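Local coordinates for protein glycosyl transferase (Staphylococcus aureus, PDB 5U02) that is a glycosyl transferase family protein whose chain here carries a helical linker domain followed by two C-terminal E-set beta domains, at residues N95-Y109 with I120-I132. Numbering follows the deposited sequence.
Sequences NYRTVEESYRQGQYY and IQFNEGEPYFEGI
The ring of Phe122 is sandwiched between Val99 and Ile120 where helix 93-105 packs against a three-stranded antiparallel sheet, built of strands 110-114, 117-121 and 129-132. On one face CG2 of Val99 makes a CH-pi contact, 3.3 Å from the Phe122 ring centroid and almost on the ring normal. On the opposite face CG2 of Ile120 lies over the centre of the Phe122 ring, 3.4 Å above its plane, and this layer is the closely packed side of the contact. CB of Phe122 points away from segment 95-109 overall, but with CG beside the backbone N (chi1 -71°) the ring lies against the helix, and CB of Ser102 meets its edge in plane, 3.5 Å from CE1 of Phe122. Ser102 sends its OG to Thr98 O one turn earlier, at 2.6 Å and from above the carbonyl plane, so the hydroxyl is satisfied within the helix.

Ile120 also serves the chain that leaves the helix at Gly106: its CD1 sits over one face of the Tyr108 ring, in a second CH-pi contact. Tyr108 and Phe122 point the same way, their rings at 76°. Tyr103 OH approaches Phe122 CZ at 4.0 Å. The hydroxyls of the buried Tyr108 and Tyr103 bond to the carbonyls of Met161 and Lys80 in neighbouring loops.

On the solvent side the contact becomes polar and looser. Asn123 ND2 reaches Thr98 OG1 only weakly, and that hydroxyl has its stronger partner in Asp94 O. The Tyr109 ring lies over the backbone at the start of the type II turn 123-126, while Gln121 OE1 meets its edge in plane. Extended from CG onward, Glu124 follows the tyrosine to its end, where Tyr109 OH gives a weak hydrogen bond of 3.0 Å to Glu124 OE2.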
loop_
_atom_site.group_PDB
_atom_site.type_symbol
_atom_site.label_atom_id
_atom_site.label_comp_id
_atom_site.label_asym_id
_atom_site.label_seq_id
_atom_site.Cartn_x
_atom_site.Cartn_y
_atom_site.Cartn_z
ATOM N N ASN A 95 11.928 36.593 -5.228
ATOM C CA ASN A 95 10.875 35.721 -5.729
ATOM C C ASN A 95 11.342 34.874 -6.904
ATOM O O ASN A 95 10.874 33.742 -7.063
ATOM C CB ASN A 95 9.655 36.548 -6.139
ATOM C CG ASN A 95 8.906 37.117 -4.950
ATOM O OD1 ASN A 95 8.767 38.331 -4.805
ATOM N ND2 ASN A 95 8.398 36.235 -4.102
ATOM N N TYR A 96 12.239 35.399 -7.743
ATOM C CA TYR A 96 12.760 34.604 -8.851
ATOM C C TYR A 96 13.460 33.353 -8.340
ATOM O O TYR A 96 13.222 32.247 -8.838
ATOM C CB TYR A 96 13.716 35.436 -9.708
ATOM C CG TYR A 96 14.084 34.789 -11.031
ATOM C CD1 TYR A 96 15.038 33.779 -11.098
ATOM C CD2 TYR A 96 13.480 35.195 -12.212
ATOM C CE1 TYR A 96 15.368 33.188 -12.300
ATOM C CE2 TYR A 96 13.808 34.616 -13.421
ATOM C CZ TYR A 96 14.756 33.615 -13.461
ATOM O OH TYR A 96 15.083 33.036 -14.668
ATOM N N ARG A 97 14.347 33.510 -7.355
ATOM C CA ARG A 97 14.995 32.335 -6.791
ATOM C C ARG A 97 13.976 31.445 -6.097
ATOM O O ARG A 97 13.969 30.227 -6.310
ATOM C CB ARG A 97 16.113 32.743 -5.833
ATOM C CG ARG A 97 16.921 31.559 -5.332
ATOM C CD ARG A 97 18.091 31.980 -4.452
ATOM N NE ARG A 97 17.758 33.100 -3.585
ATOM C CZ ARG A 97 18.308 34.309 -3.669
ATOM N NH1 ARG A 97 19.241 34.564 -4.579
ATOM N NH2 ARG A 97 17.934 35.268 -2.829
ATOM N N THR A 98 13.078 32.046 -5.307
ATOM C CA THR A 98 12.020 31.284 -4.647
ATOM C C THR A 98 11.309 30.358 -5.627
ATOM O O THR A 98 11.066 29.189 -5.315
ATOM C CB THR A 98 11.016 32.231 -3.983
ATOM O OG1 THR A 98 11.669 32.999 -2.963
ATOM C CG2 THR A 98 9.873 31.447 -3.360
ATOM N N VAL A 99 11.008 30.851 -6.834
ATOM C CA VAL A 99 10.345 30.017 -7.837
ATOM C C VAL A 99 11.252 28.870 -8.267
ATOM O O VAL A 99 10.874 27.693 -8.190
ATOM C CB VAL A 99 9.907 30.864 -9.044
ATOM C CG1 VAL A 99 9.429 29.958 -10.173
ATOM C CG2 VAL A 99 8.806 31.833 -8.641
ATOM N N GLU A 100 12.452 29.198 -8.755
ATOM C CA GLU A 100 13.418 28.166 -9.117
ATOM C C GLU A 100 13.707 27.249 -7.940
ATOM O O GLU A 100 13.766 26.022 -8.099
ATOM C CB GLU A 100 14.710 28.803 -9.614
ATOM C CG GLU A 100 14.609 29.402 -10.983
ATOM C CD GLU A 100 15.974 29.703 -11.544
ATOM O OE1 GLU A 100 16.923 29.792 -10.740
ATOM O OE2 GLU A 100 16.104 29.834 -12.777
ATOM N N GLU A 101 13.893 27.825 -6.746
ATOM C CA GLU A 101 13.906 27.000 -5.546
ATOM C C GLU A 101 12.616 26.207 -5.408
ATOM O O GLU A 101 12.658 25.003 -5.160
ATOM C CB GLU A 101 14.156 27.836 -4.291
ATOM C CG GLU A 101 15.468 28.593 -4.287
ATOM C CD GLU A 101 15.846 29.131 -2.917
ATOM O OE1 GLU A 101 17.045 29.402 -2.709
ATOM O OE2 GLU A 101 14.950 29.275 -2.064
ATOM N N SER A 102 11.457 26.842 -5.589
ATOM C CA SER A 102 10.215 26.103 -5.354
ATOM C C SER A 102 10.061 24.897 -6.284
ATOM O O SER A 102 9.459 23.891 -5.893
ATOM C CB SER A 102 8.993 27.025 -5.459
ATOM O OG SER A 102 8.957 27.987 -4.418
ATOM N N TYR A 103 10.613 24.953 -7.498
ATOM C CA TYR A 103 10.423 23.830 -8.417
ATOM C C TYR A 103 11.241 22.608 -8.011
ATOM O O TYR A 103 10.803 21.478 -8.253
ATOM C CB TYR A 103 10.766 24.217 -9.866
ATOM C CG TYR A 103 9.770 25.145 -10.512
ATOM C CD1 TYR A 103 8.439 25.139 -10.126
ATOM C CD2 TYR A 103 10.170 26.059 -11.477
ATOM C CE1 TYR A 103 7.529 26.000 -10.700
ATOM C CE2 TYR A 103 9.270 26.928 -12.058
ATOM C CZ TYR A 103 7.946 26.895 -11.663
ATOM O OH TYR A 103 7.042 27.758 -12.235
ATOM N N ARG A 104 12.401 22.806 -7.363
ATOM C CA ARG A 104 13.325 21.696 -7.108
ATOM C C ARG A 104 12.722 20.663 -6.150
ATOM O O ARG A 104 12.767 19.459 -6.423
ATOM C CB ARG A 104 14.696 22.212 -6.601
ATOM C CG ARG A 104 14.708 22.957 -5.285
ATOM C CD ARG A 104 16.048 23.488 -4.752
ATOM N NE ARG A 104 15.748 24.708 -3.997
ATOM C CZ ARG A 104 15.609 24.772 -2.671
ATOM N NH1 ARG A 104 15.777 23.692 -1.921
ATOM N NH2 ARG A 104 15.298 25.920 -2.078
ATOM N N GLN A 105 12.129 21.104 -5.033
ATOM C CA GLN A 105 11.584 20.152 -4.062
ATOM C C GLN A 105 10.061 20.111 -4.036
ATOM O O GLN A 105 9.487 19.226 -3.391
ATOM C CB GLN A 105 12.076 20.479 -2.647
ATOM C CG GLN A 105 11.423 21.691 -2.022
ATOM C CD GLN A 105 11.608 23.026 -2.791
ATOM O OE1 GLN A 105 12.694 23.328 -3.281
ATOM N NE2 GLN A 105 10.541 23.802 -2.910
ATOM N N GLY A 106 9.400 21.079 -4.648
ATOM C CA GLY A 106 7.957 21.091 -4.595
ATOM C C GLY A 106 7.445 21.628 -3.276
ATOM O O GLY A 106 6.508 21.081 -2.687
ATOM N N GLN A 107 8.061 22.711 -2.813
ATOM C CA GLN A 107 7.729 23.388 -1.560
ATOM C C GLN A 107 7.326 24.806 -1.940
ATOM O O GLN A 107 8.178 25.656 -2.220
ATOM C CB GLN A 107 8.908 23.362 -0.587
ATOM C CG GLN A 107 8.982 24.477 0.434
ATOM C CD GLN A 107 8.263 24.140 1.709
ATOM O OE1 GLN A 107 8.719 23.295 2.482
ATOM N NE2 GLN A 107 7.151 24.811 1.956
ATOM N N TYR A 108 6.023 25.040 -1.981
ATOM C CA TYR A 108 5.462 26.337 -2.301
ATOM C C TYR A 108 4.827 26.929 -1.051
ATOM O O TYR A 108 4.357 26.201 -0.172
ATOM C CB TYR A 108 4.436 26.209 -3.430
ATOM C CG TYR A 108 4.947 25.383 -4.592
ATOM C CD1 TYR A 108 5.863 25.911 -5.488
ATOM C CD2 TYR A 108 4.536 24.071 -4.779
ATOM C CE1 TYR A 108 6.353 25.164 -6.542
ATOM C CE2 TYR A 108 5.021 23.312 -5.837
ATOM C CZ TYR A 108 5.930 23.868 -6.716
ATOM O OH TYR A 108 6.423 23.133 -7.772
ATOM N N TYR A 109 4.841 28.259 -0.965
ATOM C CA TYR A 109 4.151 28.928 0.132
ATOM C C TYR A 109 2.685 28.515 0.173
ATOM O O TYR A 109 2.171 28.102 1.219
ATOM C CB TYR A 109 4.296 30.444 -0.010
ATOM C CG TYR A 109 3.475 31.244 0.973
ATOM C CD1 TYR A 109 3.917 31.449 2.275
ATOM C CD2 TYR A 109 2.262 31.805 0.597
ATOM C CE1 TYR A 109 3.169 32.178 3.174
ATOM C CE2 TYR A 109 1.509 32.536 1.488
ATOM C CZ TYR A 109 1.968 32.720 2.774
ATOM O OH TYR A 109 1.222 33.448 3.666
ATOM N N ILE A 120 0.083 28.023 -8.081
ATOM C CA ILE A 120 1.108 28.303 -7.080
ATOM C C ILE A 120 1.126 29.789 -6.746
ATOM O O ILE A 120 1.149 30.632 -7.649
ATOM C CB ILE A 120 2.502 27.861 -7.565
ATOM C CG1 ILE A 120 2.521 26.365 -7.874
ATOM C CG2 ILE A 120 3.554 28.207 -6.526
ATOM C CD1 ILE A 120 3.758 25.918 -8.625
ATOM N N GLN A 121 1.135 30.103 -5.449
ATOM C CA GLN A 121 1.528 31.417 -4.953
ATOM C C GLN A 121 2.842 31.237 -4.205
ATOM O O GLN A 121 2.899 30.496 -3.217
ATOM C CB GLN A 121 0.455 32.029 -4.047
ATOM C CG GLN A 121 0.962 33.251 -3.270
ATOM C CD GLN A 121 0.059 33.672 -2.105
ATOM O OE1 GLN A 121 -0.344 32.849 -1.288
ATOM N NE2 GLN A 121 -0.239 34.964 -2.017
ATOM N N PHE A 122 3.899 31.899 -4.684
ATOM C CA PHE A 122 5.239 31.576 -4.204
ATOM C C PHE A 122 5.585 32.279 -2.897
ATOM O O PHE A 122 6.407 31.769 -2.126
ATOM C CB PHE A 122 6.272 31.913 -5.277
ATOM C CG PHE A 122 6.240 30.980 -6.458
ATOM C CD1 PHE A 122 6.930 29.774 -6.436
ATOM C CD2 PHE A 122 5.508 31.303 -7.584
ATOM C CE1 PHE A 122 6.893 28.918 -7.528
ATOM C CE2 PHE A 122 5.469 30.457 -8.673
ATOM C CZ PHE A 122 6.160 29.261 -8.648
ATOM N N ASN A 123 4.984 33.433 -2.624
ATOM C CA ASN A 123 5.219 34.150 -1.378
ATOM C C ASN A 123 3.938 34.851 -0.956
ATOM O O ASN A 123 3.007 35.015 -1.748
ATOM C CB ASN A 123 6.374 35.157 -1.506
ATOM C CG ASN A 123 7.723 34.552 -1.140
ATOM O OD1 ASN A 123 8.049 34.402 0.039
ATOM N ND2 ASN A 123 8.503 34.186 -2.150
ATOM N N GLU A 124 3.902 35.263 0.308
ATOM C CA GLU A 124 2.707 35.890 0.856
ATOM C C GLU A 124 2.423 37.209 0.150
ATOM O O GLU A 124 3.309 38.056 0.008
ATOM C CB GLU A 124 2.876 36.114 2.359
ATOM C CG GLU A 124 1.611 36.562 3.075
ATOM C CD GLU A 124 1.764 36.549 4.584
ATOM O OE1 GLU A 124 2.774 37.089 5.087
ATOM O OE2 GLU A 124 0.878 35.992 5.267
ATOM N N GLY A 125 1.179 37.377 -0.301
ATOM C CA GLY A 125 0.756 38.584 -0.977
ATOM C C GLY A 125 0.955 38.591 -2.479
ATOM O O GLY A 125 0.400 39.466 -3.156
ATOM N N GLU A 126 1.723 37.651 -3.020
ATOM C CA GLU A 126 2.001 37.602 -4.444
ATOM C C GLU A 126 0.858 36.909 -5.186
ATOM O O GLU A 126 0.089 36.149 -4.588
ATOM C CB GLU A 126 3.322 36.874 -4.678
ATOM C CG GLU A 126 4.206 37.478 -5.757
ATOM C CD GLU A 126 4.886 38.760 -5.332
ATOM O OE1 GLU A 126 5.354 39.504 -6.221
ATOM O OE2 GLU A 126 4.962 39.025 -4.115
ATOM N N PRO A 127 0.703 37.172 -6.486
ATOM C CA PRO A 127 -0.375 36.526 -7.247
ATOM C C PRO A 127 -0.230 35.012 -7.298
ATOM O O PRO A 127 0.792 34.426 -6.935
ATOM C CB PRO A 127 -0.236 37.136 -8.645
ATOM C CG PRO A 127 0.383 38.457 -8.411
ATOM C CD PRO A 127 1.316 38.275 -7.249
ATOM N N TYR A 128 -1.299 34.375 -7.765
ATOM C CA TYR A 128 -1.311 32.950 -8.068
ATOM C C TYR A 128 -1.094 32.769 -9.565
ATOM O O TYR A 128 -1.872 33.287 -10.375
ATOM C CB TYR A 128 -2.637 32.308 -7.653
ATOM C CG TYR A 128 -2.714 31.812 -6.224
ATOM C CD1 TYR A 128 -2.979 32.685 -5.176
ATOM C CD2 TYR A 128 -2.558 30.462 -5.928
ATOM C CE1 TYR A 128 -3.070 32.233 -3.873
ATOM C CE2 TYR A 128 -2.645 30.001 -4.628
ATOM C CZ TYR A 128 -2.900 30.892 -3.604
ATOM O OH TYR A 128 -2.990 30.440 -2.309
ATOM N N PHE A 129 -0.040 32.046 -9.930
ATOM C CA PHE A 129 0.151 31.597 -11.302
ATOM C C PHE A 129 -0.494 30.226 -11.455
ATOM O O PHE A 129 -0.206 29.308 -10.681
ATOM C CB PHE A 129 1.637 31.542 -11.660
ATOM C CG PHE A 129 2.339 32.864 -11.527
ATOM C CD1 PHE A 129 2.921 33.237 -10.327
ATOM C CD2 PHE A 129 2.407 33.738 -12.601
ATOM C CE1 PHE A 129 3.563 34.456 -10.200
ATOM C CE2 PHE A 129 3.049 34.955 -12.480
ATOM C CZ PHE A 129 3.627 35.314 -11.279
ATOM N N GLU A 130 -1.370 30.091 -12.445
ATOM C CA GLU A 130 -2.254 28.940 -12.535
ATOM C C GLU A 130 -1.940 28.104 -13.770
ATOM O O GLU A 130 -1.528 28.628 -14.810
ATOM C CB GLU A 130 -3.724 29.395 -12.553
ATOM C CG GLU A 130 -3.995 30.574 -11.619
ATOM C CD GLU A 130 -5.401 30.580 -11.044
ATOM O OE1 GLU A 130 -6.048 31.646 -11.070
ATOM O OE2 GLU A 130 -5.858 29.526 -10.558
ATOM N N GLY A 131 -2.127 26.791 -13.638
ATOM C CA GLY A 131 -2.003 25.873 -14.755
ATOM C C GLY A 131 -0.585 25.486 -15.127
ATOM O O GLY A 131 -0.238 25.459 -16.311
ATOM N N ILE A 132 0.236 25.162 -14.135
ATOM C CA ILE A 132 1.643 24.847 -14.361
ATOM C C ILE A 132 1.795 23.339 -14.523
ATOM O O ILE A 132 1.462 22.574 -13.612
ATOM C CB ILE A 132 2.514 25.369 -13.208
ATOM C CG1 ILE A 132 2.197 26.843 -12.940
ATOM C CG2 ILE A 132 3.989 25.173 -13.519
ATOM C CD1 ILE A 132 3.049 27.476 -11.860
#